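Local coordinates for protein DMATS type aromatic prenyltransferase (PDB 6ZRY) that probably transfers a dimethylallyl group to the indole ring of tryptophan, as a 6-dimethylallyl tryptophan synthase with the ABBA-barrel fold of aromatic prenyltransferases, at residues A[2-5]-A[6-10]; A[12-15]-A[16-20]; A[286-289]-A[290-293]; A[296-300]-A[301-305]; A[317-320]-A[321-324]. All blocks are in the same frame, centred on the assembly; numbering follows the deposited sequence.

Contact 1: A[2-5]-A[6-10]; sequences AGLS and VSDHL
The backbone N of Ser-5 donates to Asp-8 OD2 at 2.8 Å. The bond is nearly straight, with an N-H...O angle of 173°. The donor stands above the carboxylate plane, 49° out of it. In return, Asp-8 N donates to Ser-5 OG at 3.0 Å. The two reciprocal bonds make a capping box, with Ser-5 as the N-cap of helix 6-21. Ser-5 OG lies between the backbone N and the carbonyl carbon (chi1 67°), which turns it to Asp-8 N. It also lies close against the carboxylate, 3.0 Å from Asp-8 CG. Ser-5 O accepts from His-9 N at 3.2 Å, so the same residue starts the helical ladder. Leu-4 lies beside the box. Its CD2 passes the aspartate 4.0 Å from Asp-8 OD2 and about as far from Asp-8 CB. The His-9 ring leads away from the cap, and its NE2 bonds to Ala-347 O. Val-6 packs on Val-39 and Tyr-350. The box satisfies two backbone N-H groups at the start of the helix, those of Ser-5 and Asp-8. A carboxylate at a helix N-terminus meets the positive end of the helix dipole, which would favour the ionised form of Asp-8.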
loop_
_atom_site.group_PDB
_atom_site.type_symbol
_atom_site.label_atom_id
_atom_site.label_comp_id
_atom_site.label_asym_id
_atom_site.label_seq_id
_atom_site.Cartn_x
_atom_site.Cartn_y
_atom_site.Cartn_z
ATOM N N ALA A 2 2.369 -20.867 -25.559
ATOM C CA ALA A 2 0.999 -20.552 -25.109
ATOM C C ALA A 2 0.772 -19.046 -25.164
ATOM O O ALA A 2 1.699 -18.321 -25.513
ATOM C CB ALA A 2 0.800 -21.057 -23.712
ATOM N N GLY A 3 -0.427 -18.610 -24.806
ATOM C CA GLY A 3 -0.709 -17.209 -24.481
ATOM C C GLY A 3 0.082 -16.794 -23.265
ATOM O O GLY A 3 0.511 -17.682 -22.474
ATOM N N LEU A 4 0.290 -15.505 -23.103
ATOM C CA LEU A 4 0.959 -14.956 -21.910
ATOM C C LEU A 4 0.108 -15.267 -20.707
ATOM O O LEU A 4 -1.120 -15.202 -20.833
ATOM C CB LEU A 4 1.155 -13.464 -22.089
ATOM C CG LEU A 4 2.191 -13.098 -23.142
ATOM C CD1 LEU A 4 2.218 -11.605 -23.381
ATOM C CD2 LEU A 4 3.541 -13.575 -22.713
ATOM N N SER A 5 0.742 -15.641 -19.600
ATOM C CA SER A 5 0.096 -15.735 -18.271
ATOM C C SER A 5 0.292 -14.441 -17.466
ATOM O O SER A 5 1.167 -13.612 -17.778
ATOM C CB SER A 5 0.627 -16.906 -17.506
ATOM O OG SER A 5 2.000 -16.697 -17.174
ATOM N N VAL A 6 -0.449 -14.319 -16.382
ATOM C CA VAL A 6 -0.244 -13.231 -15.412
ATOM C C VAL A 6 1.188 -13.295 -14.879
ATOM O O VAL A 6 1.803 -12.249 -14.795
ATOM C CB VAL A 6 -1.276 -13.301 -14.295
ATOM C CG1 VAL A 6 -1.042 -12.210 -13.264
ATOM C CG2 VAL A 6 -2.686 -13.265 -14.867
ATOM N N SER A 7 1.692 -14.472 -14.522
ATOM C CA SER A 7 3.086 -14.643 -14.042
ATOM C C SER A 7 4.081 -14.134 -15.102
ATOM O O SER A 7 5.087 -13.447 -14.734
ATOM C CB SER A 7 3.375 -16.077 -13.680
ATOM O OG SER A 7 4.785 -16.254 -13.450
ATOM N N ASP A 8 3.877 -14.503 -16.357
ATOM C CA ASP A 8 4.768 -14.090 -17.469
ATOM C C ASP A 8 4.923 -12.562 -17.434
ATOM O O ASP A 8 6.087 -12.080 -17.410
ATOM C CB ASP A 8 4.233 -14.535 -18.830
ATOM C CG ASP A 8 4.229 -16.031 -19.085
ATOM O OD1 ASP A 8 4.946 -16.753 -18.396
ATOM O OD2 ASP A 8 3.445 -16.453 -19.933
ATOM N N HIS A 9 3.796 -11.841 -17.366
ATOM C CA HIS A 9 3.747 -10.364 -17.341
ATOM C C HIS A 9 4.451 -9.858 -16.072
ATOM O O HIS A 9 5.402 -9.050 -16.191
ATOM C CB HIS A 9 2.304 -9.901 -17.462
ATOM C CG HIS A 9 2.175 -8.450 -17.810
ATOM N ND1 HIS A 9 2.532 -7.955 -19.042
ATOM C CD2 HIS A 9 1.756 -7.391 -17.089
ATOM C CE1 HIS A 9 2.324 -6.625 -19.055
ATOM N NE2 HIS A 9 1.852 -6.276 -17.887
ATOM N N LEU A 10 3.997 -10.289 -14.880
ATOM C CA LEU A 10 4.425 -9.673 -13.591
ATOM C C LEU A 10 5.853 -10.076 -13.265
ATOM O O LEU A 10 6.582 -9.259 -12.721
ATOM C CB LEU A 10 3.511 -10.114 -12.460
ATOM C CG LEU A 10 2.023 -9.822 -12.625
ATOM C CD1 LEU A 10 1.313 -10.008 -11.309
ATOM C CD2 LEU A 10 1.761 -8.462 -13.153
#

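Contact 2: A[12-15]-A[16-20]; sequences GQLA and RLCEV
The Arg-16 guanidinium lies flat over the carbonyl of Gly-12, one turn back in helix 6-21. Gly-12 O stands 3.3 Å from the guanidinium plane, beneath its centre, and Gln-13 N is on this same face. Outside the turn, Arg-16 NE donates to Ala-314 O of helix 305-315. The arginine chain reaches this place by a bend at chi3 (-65°), which folds the charged end back along the helix. Its NH1 then passes 3.8 Å from Gln-13 CG. The Gln-13 amide plane stands 65° from the guanidinium plane, and its NE2 bonds to Val-315 O and Ala-347 O. On another side of the helix, Leu-14 CD1 meets Cys-18 SG at 4.0 Å. Leu-17 CG rests 3.4 Å from Gln-13 O. Leu-14, Leu-17 and Cys-18 pack this turn on strands 61-68 and 71-79 of the ABBA-barrel sheet and on helices 26-36 and 305-315, with Phe-63, Leu-75 and Pro-28 among their neighbours. Leu-17 N donates to Gln-13 O at 2.9 Å, as the helix requires. Gly-12 suits the fold of the arginine, since a CB there would lie only 3.3 Å from Arg-16 NH2. Gly-12 O also takes the backbone N of Arg-16 at 3.2 Å. A positive group over this oxygen would probably polarise the carbonyl further.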
loop_
_atom_site.group_PDB
_atom_site.type_symbol
_atom_site.label_atom_id
_atom_site.label_comp_id
_atom_site.label_asym_id
_atom_site.label_seq_id
_atom_site.Cartn_x
_atom_site.Cartn_y
_atom_site.Cartn_z
ATOM N N GLY A 12 8.284 -10.673 -15.288
ATOM C CA GLY A 12 9.179 -9.837 -16.125
ATOM C C GLY A 12 9.326 -8.439 -15.562
ATOM O O GLY A 12 10.419 -7.935 -15.504
ATOM N N GLN A 13 8.218 -7.826 -15.159
ATOM C CA GLN A 13 8.210 -6.504 -14.500
ATOM C C GLN A 13 9.103 -6.555 -13.254
ATOM O O GLN A 13 9.957 -5.671 -13.107
ATOM C CB GLN A 13 6.774 -6.100 -14.194
ATOM C CG GLN A 13 5.949 -5.816 -15.428
ATOM C CD GLN A 13 4.494 -5.593 -15.137
ATOM O OE1 GLN A 13 3.882 -6.323 -14.362
ATOM N NE2 GLN A 13 3.910 -4.584 -15.768
ATOM N N LEU A 14 8.905 -7.526 -12.373
ATOM C CA LEU A 14 9.684 -7.606 -11.111
ATOM C C LEU A 14 11.183 -7.792 -11.419
ATOM O O LEU A 14 11.995 -7.184 -10.744
ATOM C CB LEU A 14 9.172 -8.743 -10.236
ATOM C CG LEU A 14 9.909 -8.898 -8.909
ATOM C CD1 LEU A 14 9.879 -7.610 -8.132
ATOM C CD2 LEU A 14 9.322 -10.032 -8.078
ATOM N N ALA A 15 11.520 -8.668 -12.347
ATOM C CA ALA A 15 12.931 -8.962 -12.725
ATOM C C ALA A 15 13.624 -7.650 -13.138
ATOM O O ALA A 15 14.722 -7.372 -12.646
ATOM C CB ALA A 15 12.967 -9.999 -13.817
ATOM N N ARG A 16 12.968 -6.845 -13.966
ATOM C CA ARG A 16 13.518 -5.561 -14.444
ATOM C C ARG A 16 13.569 -4.562 -13.284
ATOM O O ARG A 16 14.593 -3.844 -13.167
ATOM C CB ARG A 16 12.733 -5.075 -15.664
ATOM C CG ARG A 16 12.919 -5.935 -16.907
ATOM C CD ARG A 16 12.250 -5.315 -18.113
ATOM N NE ARG A 16 10.808 -5.250 -17.961
ATOM C CZ ARG A 16 9.936 -6.204 -18.346
ATOM N NH1 ARG A 16 8.634 -6.041 -18.134
ATOM N NH2 ARG A 16 10.364 -7.312 -18.949
ATOM N N LEU A 17 12.564 -4.533 -12.414
ATOM C CA LEU A 17 12.531 -3.560 -11.291
ATOM C C LEU A 17 13.687 -3.858 -10.314
ATOM O O LEU A 17 14.233 -2.893 -9.686
ATOM C CB LEU A 17 11.184 -3.674 -10.577
ATOM C CG LEU A 17 10.034 -2.905 -11.208
ATOM C CD1 LEU A 17 8.740 -3.233 -10.482
ATOM C CD2 LEU A 17 10.289 -1.399 -11.157
ATOM N N CYS A 18 13.985 -5.136 -10.123
ATOM C CA CYS A 18 15.061 -5.615 -9.222
ATOM C C CYS A 18 16.400 -5.060 -9.704
ATOM O O CYS A 18 17.182 -4.583 -8.839
ATOM C CB CYS A 18 15.102 -7.133 -9.146
ATOM S SG CYS A 18 13.887 -7.810 -8.003
ATOM N N GLU A 19 16.645 -5.113 -11.016
ATOM C CA GLU A 19 17.885 -4.605 -11.656
ATOM C C GLU A 19 17.970 -3.110 -11.418
ATOM O O GLU A 19 19.037 -2.635 -11.047
ATOM C CB GLU A 19 17.905 -4.875 -13.155
ATOM C CG GLU A 19 18.045 -6.339 -13.504
ATOM C CD GLU A 19 18.815 -6.609 -14.789
ATOM O OE1 GLU A 19 18.444 -6.033 -15.820
ATOM O OE2 GLU A 19 19.793 -7.386 -14.747
ATOM N N VAL A 20 16.864 -2.403 -11.618
ATOM C CA VAL A 20 16.792 -0.930 -11.413
ATOM C C VAL A 20 17.215 -0.609 -9.963
ATOM O O VAL A 20 18.034 0.303 -9.791
ATOM C CB VAL A 20 15.393 -0.371 -11.760
ATOM C CG1 VAL A 20 15.217 1.060 -11.293
ATOM C CG2 VAL A 20 15.099 -0.476 -13.240
#

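Contact 3: A[286-289]-A[290-293]; sequences DDQE and ARDR
Glu-289 holds its CG anti to the backbone N (chi1 -172°) and runs on extended, while Arg-293 sets its CG anti to the carbonyl carbon (chi1 -64°) and is extended to NE. The two chains cross one turn apart and form an i to i+4 salt bridge, near the N-terminus of helix 287-300. Arg-293 NH2 meets Glu-289 OE2 at 2.9 Å. As a hydrogen bond it is weak, being bent to 140°; the carboxylate and guanidinium planes are well turned against each other. A water completes the link: it accepts from Arg-293 NE in the guanidinium plane and donates to the same OE2. Glu-289 OE1 takes Thr-285 N, and Arg-293 NH1 donates to the carbonyls of Ala-246 and Tyr-283, so both ends are also held from outside. The helix opens at Asp-286, the N-cap. Its OD1 accepts from Glu-289 N at 3.0 Å and, weakly, from Gln-288 N; its OD2 pairs with Arg-321. A second i to i+4 bond runs from Gln-288 NE2 to Asp-292 OD1 at 3.1 Å. Arg-291 NH1 joins it in a salt bridge to that oxygen at 2.9 Å, while Arg-291 NE pairs with Asp-309 of helix 305-315. Gln-288 NE2 and Arg-291 NH1 reach Asp-292 OD1 from opposite faces of the carboxylate.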
loop_
_atom_site.group_PDB
_atom_site.type_symbol
_atom_site.label_atom_id
_atom_site.label_comp_id
_atom_site.label_asym_id
_atom_site.label_seq_id
_atom_site.Cartn_x
_atom_site.Cartn_y
_atom_site.Cartn_z
ATOM N N ASP A 286 -2.903 11.872 -17.947
ATOM C CA ASP A 286 -2.156 10.694 -18.406
ATOM C C ASP A 286 -0.891 10.521 -17.558
ATOM O O ASP A 286 -0.577 11.390 -16.793
ATOM C CB ASP A 286 -1.821 10.853 -19.898
ATOM C CG ASP A 286 -1.043 12.110 -20.193
ATOM O OD1 ASP A 286 0.122 12.184 -19.778
ATOM O OD2 ASP A 286 -1.610 13.006 -20.816
ATOM N N ASP A 287 -0.179 9.437 -17.795
ATOM C CA ASP A 287 1.024 9.050 -17.049
ATOM C C ASP A 287 2.216 9.938 -17.403
ATOM O O ASP A 287 3.138 9.962 -16.605
ATOM C CB ASP A 287 1.266 7.565 -17.248
ATOM C CG ASP A 287 0.367 6.794 -16.302
ATOM O OD1 ASP A 287 0.485 7.080 -15.052
ATOM O OD2 ASP A 287 -0.444 5.950 -16.802
ATOM N N GLN A 288 2.230 10.611 -18.558
ATOM C CA GLN A 288 3.304 11.592 -18.841
ATOM C C GLN A 288 3.149 12.730 -17.843
ATOM O O GLN A 288 4.151 13.094 -17.179
ATOM C CB GLN A 288 3.272 12.128 -20.258
ATOM C CG GLN A 288 4.461 13.040 -20.567
ATOM C CD GLN A 288 5.777 12.322 -20.520
ATOM O OE1 GLN A 288 6.053 11.423 -21.320
ATOM N NE2 GLN A 288 6.600 12.666 -19.550
ATOM N N GLU A 289 1.944 13.238 -17.692
ATOM C CA GLU A 289 1.703 14.316 -16.704
ATOM C C GLU A 289 2.015 13.805 -15.292
ATOM O O GLU A 289 2.686 14.551 -14.500
ATOM C CB GLU A 289 0.292 14.857 -16.770
ATOM C CG GLU A 289 0.158 16.089 -15.890
ATOM C CD GLU A 289 -1.187 16.767 -15.871
ATOM O OE1 GLU A 289 -2.177 16.102 -16.137
ATOM O OE2 GLU A 289 -1.211 18.007 -15.600
ATOM N N ALA A 290 1.578 12.594 -14.941
ATOM C CA ALA A 290 1.858 12.069 -13.594
ATOM C C ALA A 290 3.378 11.953 -13.433
ATOM O O ALA A 290 3.881 12.302 -12.390
ATOM C CB ALA A 290 1.176 10.701 -13.333
ATOM N N ARG A 291 4.075 11.445 -14.439
ATOM C CA ARG A 291 5.548 11.225 -14.315
ATOM C C ARG A 291 6.208 12.596 -14.078
ATOM O O ARG A 291 7.108 12.680 -13.263
ATOM C CB ARG A 291 6.124 10.505 -15.541
ATOM C CG ARG A 291 7.648 10.434 -15.519
ATOM C CD ARG A 291 8.292 11.646 -16.179
ATOM N NE ARG A 291 9.725 11.706 -15.975
ATOM C CZ ARG A 291 10.471 12.811 -16.067
ATOM N NH1 ARG A 291 9.917 13.979 -16.336
ATOM N NH2 ARG A 291 11.775 12.741 -15.861
ATOM N N ASP A 292 5.757 13.608 -14.803
ATOM C CA ASP A 292 6.316 14.990 -14.719
ATOM C C ASP A 292 6.117 15.549 -13.312
ATOM O O ASP A 292 7.052 16.178 -12.820
ATOM C CB ASP A 292 5.763 15.866 -15.837
ATOM C CG ASP A 292 6.283 15.454 -17.215
ATOM O OD1 ASP A 292 7.305 14.677 -17.284
ATOM O OD2 ASP A 292 5.698 15.887 -18.199
ATOM N N ARG A 293 4.968 15.313 -12.678
ATOM C CA ARG A 293 4.701 15.815 -11.319
ATOM C C ARG A 293 5.585 15.091 -10.328
ATOM O O ARG A 293 6.132 15.728 -9.445
ATOM C CB ARG A 293 3.237 15.641 -10.947
ATOM C CG ARG A 293 2.305 16.445 -11.816
ATOM C CD ARG A 293 0.936 16.497 -11.228
ATOM N NE ARG A 293 -0.006 17.186 -12.084
ATOM C CZ ARG A 293 -1.335 17.130 -11.947
ATOM N NH1 ARG A 293 -1.898 16.393 -10.997
ATOM N NH2 ARG A 293 -2.100 17.741 -12.821
HETATM O O HOH W 1 1.185 18.985 -14.081
#

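Contact 4: A[296-300]-A[301-305]; sequences ALLVR and YGFDT
Tyr-301 CB lies 3.7 Å from Leu-297 O, and the ring then runs past this carbonyl. CD2 comes closest, 3.1 Å from Leu-297 O, which sits at the ring edge, in its plane. CE2 has already drawn off to 4.1 Å from the same oxygen. The tip leaves the turn, and Tyr-301 OH hydrogen-bonds to Glu-238 OE1 of helix 236-247. An alanine here would lose that reach, which would probably leave Glu-238 without its hydroxyl partner and open a gap beside Leu-297 O. Further on, Leu-298 CD2 packs on Phe-303 CB at 3.9 Å, the two side chains crossing at about a right angle. Both also touch Phe-67 of strand 61-68. Val-299 CG2 meets Thr-305 CG2 methyl to methyl at 3.6 Å, so the chain has turned back on the helix. Two backbone bonds fix the reversal. Phe-303 N donates to Leu-298 O at 2.7 Å, and Gly-302 N to Val-299 O at 3.0 Å. Gly-302 has positive phi (76°), which favours glycine. Together these features are a Schellman motif, with Gly-302 as its C-prime residue, and it ends helix 287-300.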
loop_
_atom_site.group_PDB
_atom_site.type_symbol
_atom_site.label_atom_id
_atom_site.label_comp_id
_atom_site.label_asym_id
_atom_site.label_seq_id
_atom_site.Cartn_x
_atom_site.Cartn_y
_atom_site.Cartn_z
ATOM N N ALA A 296 9.093 16.259 -10.526
ATOM C CA ALA A 296 9.222 17.582 -9.852
ATOM C C ALA A 296 9.378 17.376 -8.344
ATOM O O ALA A 296 10.196 18.089 -7.687
ATOM C CB ALA A 296 8.041 18.460 -10.190
ATOM N N LEU A 297 8.615 16.448 -7.771
ATOM C CA LEU A 297 8.669 16.197 -6.325
ATOM C C LEU A 297 10.015 15.579 -5.990
ATOM O O LEU A 297 10.630 16.035 -5.034
ATOM C CB LEU A 297 7.500 15.313 -5.910
ATOM C CG LEU A 297 6.150 16.024 -5.922
ATOM C CD1 LEU A 297 5.005 15.053 -5.810
ATOM C CD2 LEU A 297 6.070 17.054 -4.819
ATOM N N LEU A 298 10.451 14.578 -6.757
ATOM C CA LEU A 298 11.767 13.931 -6.506
ATOM C C LEU A 298 12.896 14.978 -6.593
ATOM O O LEU A 298 13.806 14.961 -5.715
ATOM C CB LEU A 298 11.985 12.793 -7.493
ATOM C CG LEU A 298 11.131 11.541 -7.282
ATOM C CD1 LEU A 298 11.504 10.490 -8.302
ATOM C CD2 LEU A 298 11.283 10.985 -5.894
ATOM N N VAL A 299 12.856 15.857 -7.595
ATOM C CA VAL A 299 13.906 16.903 -7.776
ATOM C C VAL A 299 13.912 17.826 -6.555
ATOM O O VAL A 299 15.015 18.120 -6.052
ATOM C CB VAL A 299 13.718 17.672 -9.086
ATOM C CG1 VAL A 299 14.482 18.994 -9.095
ATOM C CG2 VAL A 299 14.116 16.814 -10.268
ATOM N N ARG A 300 12.745 18.276 -6.112
ATOM C CA ARG A 300 12.615 19.175 -4.922
ATOM C C ARG A 300 13.266 18.501 -3.695
ATOM O O ARG A 300 13.903 19.199 -2.908
ATOM C CB ARG A 300 11.150 19.563 -4.696
ATOM C CG ARG A 300 10.919 20.539 -3.540
ATOM C CD ARG A 300 9.449 20.962 -3.388
ATOM N NE ARG A 300 8.922 21.582 -4.614
ATOM C CZ ARG A 300 7.734 22.216 -4.740
ATOM N NH1 ARG A 300 6.922 22.353 -3.696
ATOM N NH2 ARG A 300 7.382 22.722 -5.921
ATOM N N TYR A 301 13.153 17.173 -3.565
ATOM C CA TYR A 301 13.645 16.415 -2.393
ATOM C C TYR A 301 15.090 15.968 -2.585
ATOM O O TYR A 301 15.602 15.261 -1.707
ATOM C CB TYR A 301 12.682 15.265 -2.096
ATOM C CG TYR A 301 11.501 15.743 -1.310
ATOM C CD1 TYR A 301 11.596 15.875 0.066
ATOM C CD2 TYR A 301 10.323 16.129 -1.923
ATOM C CE1 TYR A 301 10.523 16.325 0.826
ATOM C CE2 TYR A 301 9.253 16.607 -1.186
ATOM C CZ TYR A 301 9.350 16.693 0.198
ATOM O OH TYR A 301 8.316 17.160 0.966
ATOM N N GLY A 302 15.738 16.398 -3.670
ATOM C CA GLY A 302 17.144 16.076 -3.953
ATOM C C GLY A 302 17.316 14.657 -4.443
ATOM O O GLY A 302 18.424 14.130 -4.294
ATOM N N PHE A 303 16.267 14.039 -4.998
ATOM C CA PHE A 303 16.314 12.646 -5.513
ATOM C C PHE A 303 16.670 12.705 -7.006
ATOM O O PHE A 303 16.666 13.825 -7.590
ATOM C CB PHE A 303 15.021 11.888 -5.207
ATOM C CG PHE A 303 14.831 11.512 -3.760
ATOM C CD1 PHE A 303 15.697 10.630 -3.136
ATOM C CD2 PHE A 303 13.780 12.033 -3.017
ATOM C CE1 PHE A 303 15.529 10.293 -1.802
ATOM C CE2 PHE A 303 13.615 11.699 -1.677
ATOM C CZ PHE A 303 14.492 10.829 -1.072
ATOM N N ASP A 304 17.062 11.554 -7.564
ATOM C CA ASP A 304 17.443 11.373 -8.991
ATOM C C ASP A 304 16.242 10.811 -9.780
ATOM O O ASP A 304 15.753 9.658 -9.463
ATOM C CB ASP A 304 18.668 10.457 -9.121
ATOM C CG ASP A 304 19.279 10.430 -10.509
ATOM O OD1 ASP A 304 18.731 11.098 -11.411
ATOM O OD2 ASP A 304 20.310 9.732 -10.683
ATOM N N THR A 305 15.811 11.542 -10.805
ATOM C CA THR A 305 14.666 11.161 -11.667
ATOM C C THR A 305 15.053 9.995 -12.593
ATOM O O THR A 305 14.157 9.423 -13.184
ATOM C CB THR A 305 14.128 12.344 -12.479
ATOM O OG1 THR A 305 15.126 12.753 -13.402
ATOM C CG2 THR A 305 13.713 13.512 -11.612
#

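Contact 5: A[317-320]-A[321-324]; sequences PRPL and RDGV
A short 3-10 turn in the loop between helix 305-315 and strand 327-333 brings Pro-319 back to Asp-322. Asp-322 N donates to Pro-319 O at 3.2 Å, closing the turn. Arg-318 NH1 takes the same oxygen at 3.1 Å, from the opposite face of the carbonyl plane. NH1 also donates to Leu-320 O at 3.3 Å, and both acceptors lie in the guanidinium plane. Arg-318 CG takes the crowded position between the backbone N and the carbonyl carbon (chi1 72°), and the extended chain carries the guanidinium to the turn carbonyls and Gly-323. One face rests on Gly-323, with CZ 4.0 Å from Gly-323 CA. The carboxylate of Asp-322 lies against the pyrrolidine ring, OD2 being 3.2 Å from Pro-319 CG. Beyond the turn, Arg-318 NH2 forms salt bridges to Asp-287 and Glu-348. A leucine here would remove the guanidinium and would probably leave those two acids without this positive mate and the turn carbonyls without their side-chain donor. Gly-323 fits closely, since a CB would stand 3.1 Å from Arg-318 NH2. One guanidinium thus serves two carbonyls and two carboxylates, which is likely to fix its rotation and to balance the two acids' charge.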
loop_
_atom_site.group_PDB
_atom_site.type_symbol
_atom_site.label_atom_id
_atom_site.label_comp_id
_atom_site.label_asym_id
_atom_site.label_seq_id
_atom_site.Cartn_x
_atom_site.Cartn_y
_atom_site.Cartn_z
ATOM N N PRO A 317 6.894 -0.488 -21.524
ATOM C CA PRO A 317 7.493 0.358 -22.552
ATOM C C PRO A 317 6.483 1.258 -23.263
ATOM O O PRO A 317 6.863 1.963 -24.176
ATOM C CB PRO A 317 8.029 -0.728 -23.508
ATOM C CG PRO A 317 6.974 -1.756 -23.495
ATOM C CD PRO A 317 6.502 -1.805 -22.049
ATOM N N ARG A 318 5.213 1.232 -22.864
ATOM C CA ARG A 318 4.155 1.978 -23.588
ATOM C C ARG A 318 4.426 3.476 -23.474
ATOM O O ARG A 318 5.087 3.921 -22.534
ATOM C CB ARG A 318 2.770 1.681 -23.044
ATOM C CG ARG A 318 2.461 2.281 -21.684
ATOM C CD ARG A 318 0.955 2.302 -21.586
ATOM N NE ARG A 318 0.419 2.544 -20.262
ATOM C CZ ARG A 318 0.203 3.757 -19.754
ATOM N NH1 ARG A 318 0.578 4.840 -20.424
ATOM N NH2 ARG A 318 -0.374 3.873 -18.560
ATOM N N PRO A 319 3.973 4.284 -24.451
ATOM C CA PRO A 319 4.064 5.736 -24.334
ATOM C C PRO A 319 3.277 6.172 -23.096
ATOM O O PRO A 319 2.200 5.666 -22.914
ATOM C CB PRO A 319 3.396 6.249 -25.614
ATOM C CG PRO A 319 3.601 5.109 -26.604
ATOM C CD PRO A 319 3.404 3.860 -25.748
ATOM N N LEU A 320 3.831 7.042 -22.279
ATOM C CA LEU A 320 3.151 7.456 -21.023
ATOM C C LEU A 320 1.885 8.236 -21.362
ATOM O O LEU A 320 0.890 8.091 -20.630
ATOM C CB LEU A 320 4.116 8.259 -20.169
ATOM C CG LEU A 320 5.311 7.474 -19.668
ATOM C CD1 LEU A 320 6.117 8.305 -18.729
ATOM C CD2 LEU A 320 4.873 6.189 -18.987
ATOM N N ARG A 321 1.893 8.993 -22.460
ATOM C CA ARG A 321 0.709 9.749 -22.940
ATOM C C ARG A 321 -0.475 8.846 -23.270
ATOM O O ARG A 321 -1.572 9.352 -23.302
ATOM C CB ARG A 321 1.081 10.543 -24.196
ATOM C CG ARG A 321 1.834 11.814 -23.875
ATOM C CD ARG A 321 0.983 12.816 -23.108
ATOM N NE ARG A 321 1.619 14.129 -23.031
ATOM C CZ ARG A 321 1.289 15.082 -22.162
ATOM N NH1 ARG A 321 0.318 14.894 -21.285
ATOM N NH2 ARG A 321 1.936 16.233 -22.183
ATOM N N ASP A 322 -0.245 7.558 -23.550
ATOM C CA ASP A 322 -1.255 6.643 -24.135
ATOM C C ASP A 322 -2.163 6.067 -23.055
ATOM O O ASP A 322 -3.025 5.300 -23.402
ATOM C CB ASP A 322 -0.592 5.499 -24.914
ATOM C CG ASP A 322 -0.056 5.896 -26.281
ATOM O OD1 ASP A 322 -0.113 7.082 -26.614
ATOM O OD2 ASP A 322 0.407 4.995 -26.998
ATOM N N GLY A 323 -1.991 6.435 -21.787
ATOM C CA GLY A 323 -2.914 5.988 -20.729
ATOM C C GLY A 323 -2.705 6.742 -19.445
ATOM O O GLY A 323 -1.898 7.649 -19.414
ATOM N N VAL A 324 -3.420 6.341 -18.427
ATOM C CA VAL A 324 -3.375 6.918 -17.087
ATOM C C VAL A 324 -3.430 5.738 -16.120
ATOM O O VAL A 324 -3.857 4.635 -16.564
ATOM C CB VAL A 324 -4.531 7.920 -16.903
ATOM C CG1 VAL A 324 -5.876 7.247 -16.703
ATOM C CG2 VAL A 324 -4.254 8.886 -15.776
#

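No contact nests in or crosses another; all five follow in series along the chain. Contact 1 opens helix 6-21, and contact 2 continues it, towards strands 61-68 and 71-79 and helix 305-315. Contact 3 then starts helix 287-300, and contact 4 ends it and turns the chain into helix 305-315. Contact 5 closes a turn in the loop between that helix and strand 327-333. Contacts 3 and 5 are the closest pair, with centres about 9 Å apart. Two salt bridges join them, tying the start of helix 287-300 to the loop before strand 327-333. Arg-291 packs on Thr-305, linking contact 3 to contact 4. Contact 1 touches none of contacts 3, 4 and 5.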